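Hydrolase, haloacid dehalogenase-like family (Pseudomonas syringae pv. tomato, PDB 3S6J) probably hydrolyses sugar phosphates, as a metal-dependent phosphatase of the haloacid dehalogenase superfamily. Local coordinates at residues D19-Y22 with Q23-A27; W42-H45 with R46-M50; N136-R140 with D141-Y145; Y145-D149 with P150-L154; D211-D214 with L215-H218. All coordinates share one frame; numbering follows the deposited sequence.

In the fold
Followed from the N terminus, the five contacts come one after another, interactions 3 and 4 sharing Tyr145. Each is local and joins adjoining segments, so none closes a long loop, nests in another or crosses it. Interaction 1 forms the first turn of helix 21-34. Interaction 2, at the end of helix 41-47, packs His45 and Ile48 against Val21 and Val25 of interaction 1, and both touch the second subunit. Interaction 3 leaves edge strand 137-138 and passes directly into interaction 4, with Leu152 packed on Val138 and Val143. Interaction 4 also meets interaction 2, Lys147 against Gly49, joining the helical region to the core beside the calcium site. Interaction 5 stands apart, on the helix after strand 207-209, the other outermost strand.

Interaction 1: residues D19-Y22 with Q23-A27; sequences DSVY and QNVAA
The flat ends of Gln23 and Asp19 approach a common water, which lies 2.8 Å from Gln23 OE1 and equally close to Asp19 OD1. The Tyr22 ring meets His45 edge-to-face, and its hydroxyl bonds His45 of the second subunit. The water also accepts from Tyr22 N at 3.1 Å, linking the side chains to the backbone at the helix start. A bend in the Gln23 chain (chi2 74°) brings the amide back over the preceding residues, with OE1 3.3 Å from Ser20 CA, while NE2 is taken by Gln89. Among the first helical bonds, that from Val25 N to Val21 O is 2.8 Å and nearly linear (174°). Val21 CG1 rests 4.1 Å from Val25 CG2, one turn on. Ser20, at the N-cap position, pairs its hydroxyl with Asp14 and makes no capping bond. This is the first turn of the helix that follows the DxD segment of the haloacid dehalogenase fold, beside the calcium site.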
loop_
_atom_site.group_PDB
_atom_site.type_symbol
_atom_site.label_atom_id
_atom_site.label_comp_id
_atom_site.label_asym_id
_atom_site.label_seq_id
_atom_site.Cartn_x
_atom_site.Cartn_y
_atom_site.Cartn_z
ATOM N N ASP E 19 0.162 -12.355 -5.236
ATOM C CA ASP E 19 -0.237 -11.329 -4.274
ATOM C C ASP E 19 0.660 -11.365 -3.031
ATOM O O ASP E 19 0.250 -11.834 -1.961
ATOM C CB ASP E 19 -1.702 -11.503 -3.899
ATOM C CG ASP E 19 -2.258 -10.318 -3.156
ATOM O OD1 ASP E 19 -1.496 -9.354 -2.918
ATOM O OD2 ASP E 19 -3.467 -10.358 -2.813
ATOM N N SER E 20 1.881 -10.860 -3.173
ATOM C CA SER E 20 2.881 -11.026 -2.123
ATOM C C SER E 20 3.600 -9.759 -1.643
ATOM O O SER E 20 4.402 -9.830 -0.717
ATOM C CB SER E 20 3.914 -12.077 -2.536
ATOM O OG SER E 20 4.431 -11.809 -3.817
ATOM N N VAL E 21 3.295 -8.612 -2.239
ATOM C CA VAL E 21 3.912 -7.360 -1.817
ATOM C C VAL E 21 3.664 -7.063 -0.337
ATOM O O VAL E 21 4.558 -6.638 0.362
ATOM C CB VAL E 21 3.402 -6.162 -2.667
ATOM C CG1 VAL E 21 3.814 -4.849 -2.033
ATOM C CG2 VAL E 21 3.909 -6.248 -4.117
ATOM N N TYR E 22 2.440 -7.282 0.130
ATOM C CA TYR E 22 2.074 -6.937 1.487
ATOM C C TYR E 22 2.765 -7.856 2.505
ATOM O O TYR E 22 3.053 -7.444 3.640
ATOM C CB TYR E 22 0.535 -6.912 1.654
ATOM C CG TYR E 22 -0.089 -5.736 0.910
ATOM C CD1 TYR E 22 -0.232 -5.761 -0.479
ATOM C CD2 TYR E 22 -0.501 -4.586 1.586
ATOM C CE1 TYR E 22 -0.787 -4.690 -1.170
ATOM C CE2 TYR E 22 -1.047 -3.506 0.895
ATOM C CZ TYR E 22 -1.181 -3.568 -0.480
ATOM O OH TYR E 22 -1.696 -2.498 -1.170
ATOM N N GLN E 23 3.048 -9.091 2.094
ATOM C CA GLN E 23 3.844 -9.979 2.932
ATOM C C GLN E 23 5.296 -9.479 2.972
ATOM O O GLN E 23 5.934 -9.471 4.031
ATOM C CB GLN E 23 3.752 -11.435 2.448
ATOM C CG GLN E 23 2.433 -12.137 2.788
ATOM C CD GLN E 23 1.258 -11.674 1.928
ATOM O OE1 GLN E 23 1.429 -11.251 0.782
ATOM N NE2 GLN E 23 0.058 -11.766 2.480
ATOM N N ASN E 24 5.800 -9.041 1.816
ATOM C CA ASN E 24 7.150 -8.498 1.718
ATOM C C ASN E 24 7.262 -7.283 2.646
ATOM O O ASN E 24 8.138 -7.232 3.499
ATOM C CB ASN E 24 7.495 -8.152 0.263
ATOM C CG ASN E 24 8.983 -8.166 -0.013
ATOM O OD1 ASN E 24 9.790 -8.236 0.905
ATOM N ND2 ASN E 24 9.352 -8.108 -1.282
ATOM N N VAL E 25 6.336 -6.337 2.519
ATOM C CA VAL E 25 6.294 -5.189 3.422
ATOM C C VAL E 25 6.360 -5.586 4.908
ATOM O O VAL E 25 7.171 -5.053 5.669
ATOM C CB VAL E 25 5.043 -4.284 3.161
ATOM C CG1 VAL E 25 5.061 -3.083 4.086
ATOM C CG2 VAL E 25 5.021 -3.800 1.732
ATOM N N ALA E 26 5.511 -6.519 5.318
ATOM C CA ALA E 26 5.445 -6.935 6.719
ATOM C C ALA E 26 6.766 -7.549 7.177
ATOM O O ALA E 26 7.249 -7.268 8.284
ATOM C CB ALA E 26 4.295 -7.911 6.918
ATOM N N ALA E 27 7.368 -8.349 6.299
ATOM C CA ALA E 27 8.674 -8.957 6.551
ATOM C C ALA E 27 9.778 -7.911 6.734
ATOM O O ALA E 27 10.614 -8.039 7.633
ATOM C CB ALA E 27 9.040 -9.930 5.427
HETATM O O HOH W 1 0.234 -9.261 -0.749
#

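Interaction 2: residues W42-H45 with R46-M50; sequences WRIH and RKIGM
Arg46 lays its guanidinium beside the Trp42 indole, with CZ3 of Trp42 3.5 Å above one face of the guanidinium and displaced toward its rim. The two side chains run in the same direction, yet their planes are turned 60° apart, so the groups meet aslant. The chain of Arg46 bends at chi3 (-50°), which folds NE back beside the helix. There NE donates to a water at 2.8 Å, and the water in turn donates to Arg43 O, tying the side chain to the backbone one turn earlier. Arg43 NH2 comes within 3.6 Å of Arg46 NH2, their guanidinium planes nearly perpendicular. Glu62 bridges Arg43 NE and Arg46 NH2, and Glu210 of the second subunit bridges Arg43 NH2; these carboxylates would probably offset the like charges. Helix 41-47 lies in the helical insert between strands 8-11 and 110-113, consistent with the cap domain found in many haloacid dehalogenase relatives. Toward its end Ile44 O receives Lys47 N at 3.1 Å and, weakly, Ile48 N. Ile48 packs CD1 against Ile44 CG2 at 4.2 Å, and its side chain also touches calcium ligand Asp14. A type II turn from Lys47 to Met50 follows, in which the positive phi of Gly49 (120°) suits a glycine. Further out, His45 bonds Gly193 O through NE2.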
loop_
_atom_site.group_PDB
_atom_site.type_symbol
_atom_site.label_atom_id
_atom_site.label_comp_id
_atom_site.label_asym_id
_atom_site.label_seq_id
_atom_site.Cartn_x
_atom_site.Cartn_y
_atom_site.Cartn_z
ATOM N N TRP E 42 4.314 2.690 4.869
ATOM C CA TRP E 42 4.169 3.248 3.514
ATOM C C TRP E 42 5.542 3.501 2.833
ATOM O O TRP E 42 5.691 3.283 1.617
ATOM C CB TRP E 42 3.306 4.517 3.511
ATOM C CG TRP E 42 4.025 5.725 4.045
ATOM C CD1 TRP E 42 4.214 6.056 5.356
ATOM C CD2 TRP E 42 4.646 6.762 3.274
ATOM N NE1 TRP E 42 4.926 7.239 5.445
ATOM C CE2 TRP E 42 5.198 7.687 4.182
ATOM C CE3 TRP E 42 4.793 6.991 1.904
ATOM C CZ2 TRP E 42 5.903 8.821 3.765
ATOM C CZ3 TRP E 42 5.476 8.118 1.490
ATOM C CH2 TRP E 42 6.023 9.019 2.422
ATOM N N ARG E 43 6.536 3.935 3.618
ATOM C CA ARG E 43 7.898 4.157 3.120
ATOM C C ARG E 43 8.554 2.848 2.684
ATOM O O ARG E 43 9.294 2.815 1.710
ATOM C CB ARG E 43 8.793 4.880 4.170
ATOM C CG ARG E 43 8.121 6.050 4.902
ATOM C CD ARG E 43 9.102 7.021 5.575
ATOM N NE ARG E 43 9.631 7.924 4.554
ATOM C CZ ARG E 43 9.439 9.239 4.508
ATOM N NH1 ARG E 43 8.762 9.863 5.454
ATOM N NH2 ARG E 43 9.961 9.929 3.509
ATOM N N ILE E 44 8.293 1.762 3.414
ATOM C CA ILE E 44 8.798 0.445 3.010
ATOM C C ILE E 44 8.106 -0.042 1.726
ATOM O O ILE E 44 8.745 -0.602 0.829
ATOM C CB ILE E 44 8.641 -0.610 4.136
ATOM C CG1 ILE E 44 9.479 -0.202 5.365
ATOM C CG2 ILE E 44 9.067 -1.991 3.624
ATOM C CD1 ILE E 44 9.119 -0.903 6.681
ATOM N N HIS E 45 6.803 0.206 1.638
ATOM C CA HIS E 45 5.987 -0.226 0.489
ATOM C C HIS E 45 6.470 0.483 -0.773
ATOM O O HIS E 45 6.476 -0.095 -1.858
ATOM C CB HIS E 45 4.493 0.071 0.749
ATOM C CG HIS E 45 3.551 -0.548 -0.247
ATOM N ND1 HIS E 45 2.189 -0.498 -0.101
ATOM C CD2 HIS E 45 3.791 -1.249 -1.390
ATOM C CE1 HIS E 45 1.614 -1.146 -1.107
ATOM N NE2 HIS E 45 2.568 -1.603 -1.897
ATOM N N ARG E 46 6.892 1.734 -0.624
ATOM C CA ARG E 46 7.393 2.524 -1.756
ATOM C C ARG E 46 8.604 1.887 -2.443
ATOM O O ARG E 46 8.820 2.091 -3.639
ATOM C CB ARG E 46 7.804 3.927 -1.289
ATOM C CG ARG E 46 6.693 4.957 -1.230
ATOM C CD ARG E 46 7.263 6.370 -1.501
ATOM N NE ARG E 46 8.437 6.707 -0.679
ATOM C CZ ARG E 46 8.841 7.957 -0.418
ATOM N NH1 ARG E 46 8.172 9.000 -0.908
ATOM N NH2 ARG E 46 9.912 8.173 0.337
ATOM N N LYS E 47 9.414 1.151 -1.684
ATOM C CA LYS E 47 10.670 0.608 -2.203
ATOM C C LYS E 47 10.569 -0.856 -2.659
ATOM O O LYS E 47 11.508 -1.407 -3.238
ATOM C CB LYS E 47 11.786 0.718 -1.154
ATOM C CG LYS E 47 11.935 2.079 -0.480
ATOM C CD LYS E 47 12.278 3.205 -1.458
ATOM C CE LYS E 47 12.802 4.441 -0.712
ATOM N NZ LYS E 47 12.804 5.674 -1.564
ATOM N N ILE E 48 9.457 -1.506 -2.367
ATOM C CA ILE E 48 9.299 -2.904 -2.755
ATOM C C ILE E 48 9.439 -3.044 -4.275
ATOM O O ILE E 48 8.725 -2.388 -5.054
ATOM C CB ILE E 48 7.956 -3.492 -2.238
ATOM C CG1 ILE E 48 7.891 -3.385 -0.711
ATOM C CG2 ILE E 48 7.785 -4.947 -2.676
ATOM C CD1 ILE E 48 8.973 -4.176 0.038
ATOM N N GLY E 49 10.377 -3.891 -4.687
ATOM C CA GLY E 49 10.718 -4.042 -6.091
ATOM C C GLY E 49 12.186 -3.711 -6.342
ATOM O O GLY E 49 12.764 -4.186 -7.318
HETATM N N MSE E 50 12.784 -2.887 -5.482
HETATM C CA MSE E 50 14.248 -2.725 -5.466
HETATM C C MSE E 50 14.871 -3.954 -4.841
HETATM O O MSE E 50 14.222 -4.633 -4.045
HETATM C CB MSE E 50 14.676 -1.529 -4.620
HETATM C CG MSE E 50 14.152 -0.185 -5.064
HETATM SE SE MSE E 50 15.174 1.221 -4.174
HETATM C CE MSE E 50 15.190 2.565 -5.583
HETATM O O HOH W 2 10.264 5.405 0.924
#

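Interaction 3: residues N136-R140 with D141-Y145; sequences NIVTR and DDVSY
Asp142 and Thr139 lie slantwise to one another, the carboxylate turned back so that OD2 receives the backbone N of Thr139 at 2.6 Å. The bond is almost straight, at 171°, and arrives on the anti side of OD2, somewhat out of the carboxylate plane. Thr139 OG1 adds a weak bond to the same oxygen; it can do so because chi1 of 71° sets the hydroxyl between the backbone N and the carbonyl carbon. OG1 also accepts weakly from Asp141 N, 3.4 Å away. In return Asp142 N donates to Thr139 O at 2.7 Å, from above the carbonyl plane. Val138 crosses Asp142 at a slant, CG1 3.7 Å from its CB. The Arg140 chain bends at chi2, and NH1 makes a weak bond to Val143 O, 2.7 Å away and near the guanidinium plane. Tyr145 CA stands over one face of that guanidinium. Asp141 OD2 accepts from Ile118 N. The bond to Asp142 OD2 corresponds to the half of a capping box in which the N3 side chain accepts from the N-cap N, here over a short 3-10 segment. It makes the turn by which edge strand 137-138 of the parallel, Rossmann-like sheet leads toward helix 151-160.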
loop_
_atom_site.group_PDB
_atom_site.type_symbol
_atom_site.label_atom_id
_atom_site.label_comp_id
_atom_site.label_asym_id
_atom_site.label_seq_id
_atom_site.Cartn_x
_atom_site.Cartn_y
_atom_site.Cartn_z
ATOM N N ASN E 136 11.607 -20.048 -17.333
ATOM C CA ASN E 136 12.525 -18.952 -17.616
ATOM C C ASN E 136 12.427 -17.887 -16.533
ATOM O O ASN E 136 11.426 -17.175 -16.432
ATOM C CB ASN E 136 12.204 -18.338 -18.979
ATOM C CG ASN E 136 12.700 -19.185 -20.142
ATOM O OD1 ASN E 136 13.585 -20.032 -19.992
ATOM N ND2 ASN E 136 12.150 -18.938 -21.314
ATOM N N ILE E 137 13.461 -17.786 -15.712
ATOM C CA ILE E 137 13.469 -16.818 -14.626
ATOM C C ILE E 137 14.873 -16.313 -14.323
ATOM O O ILE E 137 15.849 -17.062 -14.395
ATOM C CB ILE E 137 12.845 -17.399 -13.336
ATOM C CG1 ILE E 137 12.910 -16.373 -12.203
ATOM C CG2 ILE E 137 13.552 -18.685 -12.925
ATOM C CD1 ILE E 137 12.103 -16.770 -10.985
ATOM N N VAL E 138 14.959 -15.027 -14.002
ATOM C CA VAL E 138 16.199 -14.409 -13.551
ATOM C C VAL E 138 15.964 -13.830 -12.166
ATOM O O VAL E 138 14.919 -13.232 -11.909
ATOM C CB VAL E 138 16.649 -13.285 -14.504
ATOM C CG1 VAL E 138 17.780 -12.513 -13.902
ATOM C CG2 VAL E 138 17.085 -13.870 -15.831
ATOM N N THR E 139 16.926 -14.029 -11.269
ATOM C CA THR E 139 16.834 -13.486 -9.921
ATOM C C THR E 139 18.006 -12.559 -9.618
ATOM O O THR E 139 18.947 -12.440 -10.406
ATOM C CB THR E 139 16.754 -14.611 -8.850
ATOM O OG1 THR E 139 18.020 -15.279 -8.742
ATOM C CG2 THR E 139 15.708 -15.618 -9.230
ATOM N N ARG E 140 17.932 -11.903 -8.465
ATOM C CA ARG E 140 18.966 -10.985 -8.009
ATOM C C ARG E 140 20.314 -11.691 -7.941
ATOM O O ARG E 140 21.361 -11.085 -8.159
ATOM C CB ARG E 140 18.581 -10.449 -6.629
ATOM C CG ARG E 140 19.692 -9.754 -5.895
ATOM C CD ARG E 140 19.911 -8.351 -6.429
ATOM N NE ARG E 140 21.113 -7.767 -5.845
ATOM C CZ ARG E 140 22.318 -7.917 -6.369
ATOM N NH1 ARG E 140 22.460 -8.624 -7.482
ATOM N NH2 ARG E 140 23.380 -7.361 -5.791
ATOM N N ASP E 141 20.280 -12.983 -7.640
ATOM C CA ASP E 141 21.494 -13.787 -7.605
ATOM C C ASP E 141 22.082 -13.991 -9.002
ATOM O O ASP E 141 23.175 -14.535 -9.149
ATOM C CB ASP E 141 21.211 -15.136 -6.946
ATOM C CG ASP E 141 20.625 -14.994 -5.542
ATOM O OD1 ASP E 141 21.083 -14.108 -4.780
ATOM O OD2 ASP E 141 19.710 -15.779 -5.196
ATOM N N ASP E 142 21.372 -13.547 -10.034
ATOM C CA ASP E 142 21.836 -13.757 -11.401
ATOM C C ASP E 142 22.548 -12.550 -11.966
ATOM O O ASP E 142 23.130 -12.627 -13.040
ATOM C CB ASP E 142 20.670 -14.127 -12.319
ATOM C CG ASP E 142 20.099 -15.470 -11.994
ATOM O OD1 ASP E 142 20.906 -16.395 -11.765
ATOM O OD2 ASP E 142 18.856 -15.604 -11.938
ATOM N N VAL E 143 22.501 -11.436 -11.247
ATOM C CA VAL E 143 23.033 -10.183 -11.764
ATOM C C VAL E 143 23.771 -9.413 -10.673
ATOM O O VAL E 143 23.744 -9.799 -9.503
ATOM C CB VAL E 143 21.902 -9.291 -12.330
ATOM C CG1 VAL E 143 21.294 -9.922 -13.579
ATOM C CG2 VAL E 143 20.847 -9.063 -11.278
ATOM N N SER E 144 24.431 -8.324 -11.058
ATOM C CA SER E 144 25.121 -7.479 -10.092
ATOM C C SER E 144 24.137 -6.540 -9.403
ATOM O O SER E 144 24.251 -6.257 -8.215
ATOM C CB SER E 144 26.218 -6.648 -10.777
ATOM O OG SER E 144 27.054 -7.438 -11.613
ATOM N N TYR E 145 23.163 -6.053 -10.159
ATOM C CA TYR E 145 22.311 -4.971 -9.683
ATOM C C TYR E 145 20.847 -5.311 -9.875
ATOM O O TYR E 145 20.459 -5.910 -10.882
ATOM C CB TYR E 145 22.670 -3.673 -10.422
ATOM C CG TYR E 145 24.136 -3.313 -10.294
ATOM C CD1 TYR E 145 24.659 -2.904 -9.076
ATOM C CD2 TYR E 145 24.998 -3.395 -11.387
ATOM C CE1 TYR E 145 26.000 -2.574 -8.944
ATOM C CE2 TYR E 145 26.342 -3.070 -11.271
ATOM C CZ TYR E 145 26.843 -2.663 -10.041
ATOM O OH TYR E 145 28.188 -2.334 -9.894
#

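Interaction 4: residues Y145-D149 with P150-L154; sequences YGKPD and PDLFL
Asp149 OD1 accepts from Asp151 N at 2.9 Å, using its anti lone pair, a capping bond at the turn that leads into helix 151-160. The segment Lys147-Pro148-Asp149-Pro150, with a cis peptide before Pro148, is consistent with the lysine-bearing motif III of haloacid dehalogenase enzymes. The carboxylate of Asp149 reaches this bond because CG lies opposite the backbone N (chi1 -166°), beside the carbonyl carbon and so toward the following residues. Asp151 OD1 comes to 3.2 Å from Asp149 OD1, a close approach of like charges, while Asp149 OD2 has a long, weak ion pair with Arg182. The other oxygen of Asp151, OD2, takes a weak bond from Tyr145 N, and the Tyr145 ring and this carboxylate are turned 45° apart. Leu152 sends CD2 to 3.6 Å from Gly146 CA. Lys147 stays extended beyond CG and passes Phe153 at about a right angle, its CE 3.8 Å from Phe153 CE1. Its NZ ends in salt bridges to the calcium ligand Asp12 and to Asp176, and a hydrogen bond to Ala113 O. A water joins Asp149 O, 2.8 Å away, to Phe153 N, and its oxygen sits 3.2 Å above the plane of the Phe153 ring, offset toward the rim.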
loop_
_atom_site.group_PDB
_atom_site.type_symbol
_atom_site.label_atom_id
_atom_site.label_comp_id
_atom_site.label_asym_id
_atom_site.label_seq_id
_atom_site.Cartn_x
_atom_site.Cartn_y
_atom_site.Cartn_z
ATOM N N TYR E 145 23.163 -6.053 -10.159
ATOM C CA TYR E 145 22.311 -4.971 -9.683
ATOM C C TYR E 145 20.847 -5.311 -9.875
ATOM O O TYR E 145 20.459 -5.910 -10.882
ATOM C CB TYR E 145 22.670 -3.673 -10.422
ATOM C CG TYR E 145 24.136 -3.313 -10.294
ATOM C CD1 TYR E 145 24.659 -2.904 -9.076
ATOM C CD2 TYR E 145 24.998 -3.395 -11.387
ATOM C CE1 TYR E 145 26.000 -2.574 -8.944
ATOM C CE2 TYR E 145 26.342 -3.070 -11.271
ATOM C CZ TYR E 145 26.843 -2.663 -10.041
ATOM O OH TYR E 145 28.188 -2.334 -9.894
ATOM N N GLY E 146 20.033 -4.936 -8.897
ATOM C CA GLY E 146 18.610 -5.165 -8.981
ATOM C C GLY E 146 17.926 -3.941 -9.538
ATOM O O GLY E 146 18.573 -2.947 -9.896
ATOM N N LYS E 147 16.607 -4.006 -9.610
ATOM C CA LYS E 147 15.839 -2.874 -10.086
ATOM C C LYS E 147 16.105 -1.659 -9.199
ATOM O O LYS E 147 16.339 -1.795 -7.996
ATOM C CB LYS E 147 14.363 -3.234 -10.121
ATOM C CG LYS E 147 14.052 -4.404 -11.045
ATOM C CD LYS E 147 12.676 -4.994 -10.722
ATOM C CE LYS E 147 12.446 -6.314 -11.448
ATOM N NZ LYS E 147 11.139 -6.933 -11.087
ATOM N N PRO E 148 16.069 -0.454 -9.787
ATOM C CA PRO E 148 15.685 -0.143 -11.169
ATOM C C PRO E 148 16.807 -0.241 -12.215
ATOM O O PRO E 148 16.612 0.216 -13.355
ATOM C CB PRO E 148 15.238 1.302 -11.042
ATOM C CG PRO E 148 16.282 1.857 -10.084
ATOM C CD PRO E 148 16.273 0.785 -9.004
ATOM N N ASP E 149 17.968 -0.789 -11.847
ATOM C CA ASP E 149 18.984 -1.092 -12.845
ATOM C C ASP E 149 18.396 -2.076 -13.865
ATOM O O ASP E 149 17.621 -2.972 -13.509
ATOM C CB ASP E 149 20.245 -1.655 -12.204
ATOM C CG ASP E 149 21.426 -1.671 -13.162
ATOM O OD1 ASP E 149 21.454 -2.544 -14.067
ATOM O OD2 ASP E 149 22.324 -0.808 -13.003
ATOM N N PRO E 150 18.717 -1.869 -15.148
ATOM C CA PRO E 150 18.169 -2.654 -16.259
ATOM C C PRO E 150 18.720 -4.081 -16.305
ATOM O O PRO E 150 18.278 -4.879 -17.140
ATOM C CB PRO E 150 18.658 -1.895 -17.501
ATOM C CG PRO E 150 19.111 -0.568 -17.014
ATOM C CD PRO E 150 19.569 -0.766 -15.619
ATOM N N ASP E 151 19.674 -4.387 -15.434
ATOM C CA ASP E 151 20.339 -5.684 -15.451
ATOM C C ASP E 151 19.403 -6.860 -15.607
ATOM O O ASP E 151 19.564 -7.663 -16.530
ATOM C CB ASP E 151 21.176 -5.882 -14.191
ATOM C CG ASP E 151 22.647 -5.658 -14.439
ATOM O OD1 ASP E 151 22.973 -5.032 -15.477
ATOM O OD2 ASP E 151 23.471 -6.114 -13.609
ATOM N N LEU E 152 18.447 -6.976 -14.687
ATOM C CA LEU E 152 17.529 -8.106 -14.672
ATOM C C LEU E 152 16.780 -8.293 -16.004
ATOM O O LEU E 152 16.595 -9.423 -16.461
ATOM C CB LEU E 152 16.510 -7.983 -13.529
ATOM C CG LEU E 152 16.700 -8.638 -12.149
ATOM C CD1 LEU E 152 17.675 -9.800 -12.163
ATOM C CD2 LEU E 152 17.107 -7.630 -11.118
ATOM N N PHE E 153 16.321 -7.200 -16.605
ATOM C CA PHE E 153 15.484 -7.302 -17.792
ATOM C C PHE E 153 16.316 -7.702 -18.993
ATOM O O PHE E 153 15.859 -8.444 -19.860
ATOM C CB PHE E 153 14.742 -5.988 -18.055
ATOM C CG PHE E 153 13.710 -5.648 -16.999
ATOM C CD1 PHE E 153 13.180 -6.638 -16.187
ATOM C CD2 PHE E 153 13.260 -4.348 -16.834
ATOM C CE1 PHE E 153 12.231 -6.334 -15.220
ATOM C CE2 PHE E 153 12.303 -4.041 -15.870
ATOM C CZ PHE E 153 11.796 -5.035 -15.065
ATOM N N LEU E 154 17.542 -7.183 -19.034
ATOM C CA LEU E 154 18.505 -7.508 -20.075
ATOM C C LEU E 154 18.859 -8.991 -20.025
ATOM O O LEU E 154 18.903 -9.656 -21.057
ATOM C CB LEU E 154 19.771 -6.649 -19.916
ATOM C CG LEU E 154 19.529 -5.135 -20.047
ATOM C CD1 LEU E 154 20.774 -4.334 -19.781
ATOM C CD2 LEU E 154 18.947 -4.796 -21.420
HETATM O O HOH W 3 15.875 -4.728 -14.786
#

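Interaction 5: residues D211-D214 with L215-H218; sequences DPLD and LLNH
Asp214 extends beside His218, and a water links it weakly to Asn217; its side chain can be traced outward. CB lies beside the N of the next residue, Leu215; chi1 of -169° then places CG opposite the backbone N. At the tip, OD1 receives a water at 2.6 Å, and the same water accepts a weak bond from Asn217 ND2. OD1 also lies 3.4 Å from His218 NE2, the carboxylate and imidazole planes being almost perpendicular at 86°. OD2 turns back to Glu210 N. The backbone N of Asp214 itself donates to Asp211 OD1 at 3.0 Å, which caps the helix start. Along the helix Leu216 N bonds Pro212 O at 2.7 Å, and Leu213 CD1 approaches Leu216 CD2 at 4.5 Å. Inward, Pro212 and Leu215 touch Leu190 of strand 186-190, while Leu216 packs on helix 96-105. Asp211 thus serves as the N-cap of a short helix following the edge strand of the Rossmann-like core.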
loop_
_atom_site.group_PDB
_atom_site.type_symbol
_atom_site.label_atom_id
_atom_site.label_comp_id
_atom_site.label_asym_id
_atom_site.label_seq_id
_atom_site.Cartn_x
_atom_site.Cartn_y
_atom_site.Cartn_z
ATOM N N ASP E 211 -4.684 -5.872 -12.862
ATOM C CA ASP E 211 -4.075 -7.127 -12.483
ATOM C C ASP E 211 -3.885 -7.970 -13.762
ATOM O O ASP E 211 -4.170 -7.496 -14.856
ATOM C CB ASP E 211 -4.912 -7.820 -11.383
ATOM C CG ASP E 211 -6.387 -8.013 -11.784
ATOM O OD1 ASP E 211 -6.666 -8.069 -13.002
ATOM O OD2 ASP E 211 -7.267 -8.100 -10.893
ATOM N N PRO E 212 -3.339 -9.194 -13.635
ATOM C CA PRO E 212 -3.054 -9.948 -14.865
ATOM C C PRO E 212 -4.303 -10.209 -15.701
ATOM O O PRO E 212 -4.208 -10.204 -16.924
ATOM C CB PRO E 212 -2.454 -11.260 -14.348
ATOM C CG PRO E 212 -1.876 -10.890 -12.989
ATOM C CD PRO E 212 -2.793 -9.844 -12.429
ATOM N N LEU E 213 -5.452 -10.397 -15.054
ATOM C CA LEU E 213 -6.691 -10.662 -15.776
ATOM C C LEU E 213 -7.055 -9.438 -16.588
ATOM O O LEU E 213 -7.451 -9.545 -17.758
ATOM C CB LEU E 213 -7.837 -11.029 -14.826
ATOM C CG LEU E 213 -9.215 -11.379 -15.425
ATOM C CD1 LEU E 213 -9.158 -12.629 -16.294
ATOM C CD2 LEU E 213 -10.269 -11.584 -14.328
ATOM N N ASP E 214 -6.924 -8.269 -15.970
ATOM C CA ASP E 214 -7.288 -7.040 -16.656
ATOM C C ASP E 214 -6.372 -6.864 -17.851
ATOM O O ASP E 214 -6.809 -6.513 -18.946
ATOM C CB ASP E 214 -7.203 -5.831 -15.725
ATOM C CG ASP E 214 -7.834 -4.596 -16.335
ATOM O OD1 ASP E 214 -8.635 -4.775 -17.294
ATOM O OD2 ASP E 214 -7.529 -3.464 -15.866
ATOM N N LEU E 215 -5.089 -7.137 -17.633
ATOM C CA LEU E 215 -4.105 -7.044 -18.703
ATOM C C LEU E 215 -4.424 -8.053 -19.811
ATOM O O LEU E 215 -4.374 -7.730 -21.000
ATOM C CB LEU E 215 -2.707 -7.287 -18.137
ATOM C CG LEU E 215 -1.564 -7.580 -19.103
ATOM C CD1 LEU E 215 -1.432 -6.510 -20.152
ATOM C CD2 LEU E 215 -0.291 -7.687 -18.311
ATOM N N LEU E 216 -4.746 -9.276 -19.409
ATOM C CA LEU E 216 -5.063 -10.340 -20.359
ATOM C C LEU E 216 -6.202 -9.917 -21.285
ATOM O O LEU E 216 -6.146 -10.146 -22.492
ATOM C CB LEU E 216 -5.423 -11.632 -19.611
ATOM C CG LEU E 216 -6.064 -12.816 -20.354
ATOM C CD1 LEU E 216 -5.288 -13.241 -21.599
ATOM C CD2 LEU E 216 -6.206 -13.993 -19.386
ATOM N N ASN E 217 -7.216 -9.284 -20.699
ATOM C CA ASN E 217 -8.398 -8.825 -21.419
ATOM C C ASN E 217 -8.112 -7.683 -22.370
ATOM O O ASN E 217 -8.932 -7.374 -23.211
ATOM C CB ASN E 217 -9.486 -8.394 -20.428
ATOM C CG ASN E 217 -10.216 -9.578 -19.812
ATOM O OD1 ASN E 217 -10.266 -10.653 -20.403
ATOM N ND2 ASN E 217 -10.782 -9.387 -18.620
ATOM N N HIS E 218 -6.954 -7.050 -22.223
ATOM C CA HIS E 218 -6.567 -5.944 -23.087
ATOM C C HIS E 218 -5.265 -6.222 -23.811
ATOM O O HIS E 218 -4.613 -5.299 -24.310
ATOM C CB HIS E 218 -6.412 -4.671 -22.269
ATOM C CG HIS E 218 -7.686 -4.222 -21.640
ATOM N ND1 HIS E 218 -8.483 -3.245 -22.196
ATOM C CD2 HIS E 218 -8.329 -4.656 -20.535
ATOM C CE1 HIS E 218 -9.556 -3.083 -21.445
ATOM N NE2 HIS E 218 -9.481 -3.918 -20.424
HETATM O O HOH W 4 -10.751 -6.356 -17.313
#